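Local atomic coordinates of xylulokinase (Brucella ovis, PDB entry 5VM1), a protein that probably phosphorylates D-xylulose to D-xylulose 5-phosphate at the expense of ATP, as a member of the FGGY family of carbohydrate kinases. Residues E309-I314 against A365-L370. Residues are numbered along the deposited sequence; the frame is centred on the assembly and turned at random.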
loop_
_atom_site.group_PDB
_atom_site.type_symbol
_atom_site.label_atom_id
_atom_site.label_comp_id
_atom_site.label_asym_id
_atom_site.label_seq_id
_atom_site.Cartn_x
_atom_site.Cartn_y
_atom_site.Cartn_z
ATOM N N GLU A 309 -10.735 9.879 13.344
ATOM C CA GLU A 309 -12.012 9.189 13.510
ATOM C C GLU A 309 -12.223 8.807 14.967
ATOM O O GLU A 309 -13.307 9.012 15.521
ATOM C CB GLU A 309 -12.077 7.944 12.613
ATOM C CG GLU A 309 -12.821 8.118 11.306
ATOM C CD GLU A 309 -12.152 7.361 10.143
ATOM O OE1 GLU A 309 -11.775 6.175 10.337
ATOM O OE2 GLU A 309 -11.997 7.960 9.044
ATOM N N TRP A 310 -11.192 8.249 15.611
ATOM C CA TRP A 310 -11.346 7.866 17.008
ATOM C C TRP A 310 -11.773 9.060 17.859
ATOM O O TRP A 310 -12.766 8.982 18.597
ATOM C CB TRP A 310 -10.056 7.265 17.566
ATOM C CG TRP A 310 -10.192 7.081 19.074
ATOM C CD1 TRP A 310 -10.850 6.072 19.717
ATOM C CD2 TRP A 310 -9.682 7.946 20.102
ATOM N NE1 TRP A 310 -10.793 6.258 21.080
ATOM C CE2 TRP A 310 -10.084 7.395 21.347
ATOM C CE3 TRP A 310 -8.926 9.128 20.095
ATOM C CZ2 TRP A 310 -9.753 7.985 22.583
ATOM C CZ3 TRP A 310 -8.590 9.714 21.322
ATOM C CH2 TRP A 310 -9.007 9.137 22.553
ATOM N N TYR A 311 -11.065 10.194 17.729
ATOM C CA TYR A 311 -11.383 11.365 18.540
ATOM C C TYR A 311 -12.783 11.899 18.244
ATOM O O TYR A 311 -13.492 12.353 19.160
ATOM C CB TYR A 311 -10.325 12.439 18.336
ATOM C CG TYR A 311 -10.609 13.730 19.066
ATOM C CD1 TYR A 311 -10.632 13.785 20.458
ATOM C CD2 TYR A 311 -10.814 14.907 18.364
ATOM C CE1 TYR A 311 -10.892 14.987 21.116
ATOM C CE2 TYR A 311 -11.078 16.087 19.000
ATOM C CZ TYR A 311 -11.118 16.135 20.367
ATOM O OH TYR A 311 -11.385 17.348 20.964
ATOM N N SER A 312 -13.204 11.849 16.975
ATOM C CA SER A 312 -14.530 12.348 16.627
ATOM C C SER A 312 -15.625 11.502 17.264
ATOM O O SER A 312 -16.612 12.050 17.778
ATOM C CB SER A 312 -14.707 12.415 15.113
ATOM O OG SER A 312 -14.608 11.140 14.550
ATOM N N LYS A 313 -15.455 10.173 17.301
ATOM C CA LYS A 313 -16.461 9.356 17.978
ATOM C C LYS A 313 -16.530 9.701 19.465
ATOM O O LYS A 313 -17.629 9.726 20.047
ATOM C CB LYS A 313 -16.177 7.862 17.781
ATOM C CG LYS A 313 -16.134 7.406 16.306
ATOM C CD LYS A 313 -15.713 5.925 16.159
ATOM C CE LYS A 313 -16.425 5.202 14.994
ATOM N NZ LYS A 313 -15.694 5.197 13.681
ATOM N N ILE A 314 -15.389 10.041 20.078
ATOM C CA ILE A 314 -15.408 10.475 21.474
ATOM C C ILE A 314 -16.239 11.741 21.618
ATOM O O ILE A 314 -17.264 11.754 22.306
ATOM C CB ILE A 314 -13.977 10.698 21.997
ATOM C CG1 ILE A 314 -13.176 9.377 22.056
ATOM C CG2 ILE A 314 -14.009 11.472 23.328
ATOM C CD1 ILE A 314 -13.758 8.325 22.979
ATOM N N ALA A 365 -8.096 24.073 27.401
ATOM C CA ALA A 365 -8.113 23.324 26.152
ATOM C C ALA A 365 -9.554 22.943 25.818
ATOM O O ALA A 365 -10.203 22.215 26.574
ATOM C CB ALA A 365 -7.233 22.083 26.243
ATOM N N ASP A 366 -10.059 23.443 24.696
ATOM C CA ASP A 366 -11.392 23.107 24.231
ATOM C C ASP A 366 -11.309 21.965 23.216
ATOM O O ASP A 366 -10.237 21.434 22.914
ATOM C CB ASP A 366 -12.086 24.343 23.640
ATOM C CG ASP A 366 -11.248 25.049 22.563
ATOM O OD1 ASP A 366 -10.274 24.471 22.038
ATOM O OD2 ASP A 366 -11.570 26.204 22.225
ATOM N N ARG A 367 -12.466 21.586 22.675
ATOM C CA ARG A 367 -12.500 20.512 21.687
ATOM C C ARG A 367 -11.582 20.791 20.510
ATOM O O ARG A 367 -10.915 19.878 20.020
ATOM C CB ARG A 367 -13.915 20.279 21.186
ATOM C CG ARG A 367 -13.967 19.143 20.217
ATOM C CD ARG A 367 -15.377 18.801 19.863
ATOM N NE ARG A 367 -16.070 19.874 19.162
ATOM C CZ ARG A 367 -17.382 20.049 19.224
ATOM N NH1 ARG A 367 -18.125 19.224 19.966
ATOM N NH2 ARG A 367 -17.941 21.044 18.553
ATOM N N SER A 368 -11.593 22.027 20.000
ATOM C CA SER A 368 -10.754 22.390 18.861
ATOM C C SER A 368 -9.268 22.278 19.191
ATOM O O SER A 368 -8.456 21.919 18.329
ATOM C CB SER A 368 -11.104 23.799 18.389
ATOM O OG SER A 368 -10.046 24.369 17.642
ATOM N N ALA A 369 -8.883 22.602 20.422
ATOM C CA ALA A 369 -7.469 22.492 20.757
ATOM C C ALA A 369 -7.018 21.042 20.726
ATOM O O ALA A 369 -5.887 20.756 20.333
ATOM C CB ALA A 369 -7.187 23.114 22.123
ATOM N N LEU A 370 -7.896 20.111 21.098
ATOM C CA LEU A 370 -7.500 18.708 21.081
ATOM C C LEU A 370 -7.511 18.152 19.663
ATOM O O LEU A 370 -6.609 17.395 19.294
ATOM C CB LEU A 370 -8.405 17.887 22.001
ATOM C CG LEU A 370 -7.847 17.703 23.402
ATOM C CD1 LEU A 370 -7.675 19.022 24.075
ATOM C CD2 LEU A 370 -8.788 16.842 24.188
#
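Tyr311, on helix 305-315, reaches the first turn of helix 367-390 and carries the whole contact. Its CG stands anti to the backbone N (chi1 176°), which sends the ring out from its own helix toward the other.

The polar link is one hydrogen bond. Tyr311 OH donates to the backbone oxygen Arg367 O over 2.7 Å. The hydroxyl lies in the carbonyl plane, on a lone pair, with a C=O...donor angle of 117°. The same oxygen also accepts from Thr371 OG1.

Carbon contacts lie beside this bond. Leu370 CB comes within 3.6 Å of Tyr311 CZ as the apolar pair, and the two side chains cross at about a right angle. The CG methylene of Arg367 lies near the hydroxyl, 3.2 Å from Tyr311 OH. The charged end of Arg367 turns elsewhere, and its NE forms a salt bridge with Glu325 of helix 319-326. Leu322 of that helix also touches Tyr311.

The helix start is capped separately. Asp366 is the N-cap residue, and its OD1 accepts from Ala369 N at 2.8 Å.

This is peripheral helix packing in the C-terminal FGGY domain, far from the predicted catalytic and substrate-binding residues. A buried tyrosine bridges two helices and places its polar tip on a first-turn carbonyl. The hydrogen bond therefore uses the backbone of Arg367, whose charged group pairs with Glu325 instead.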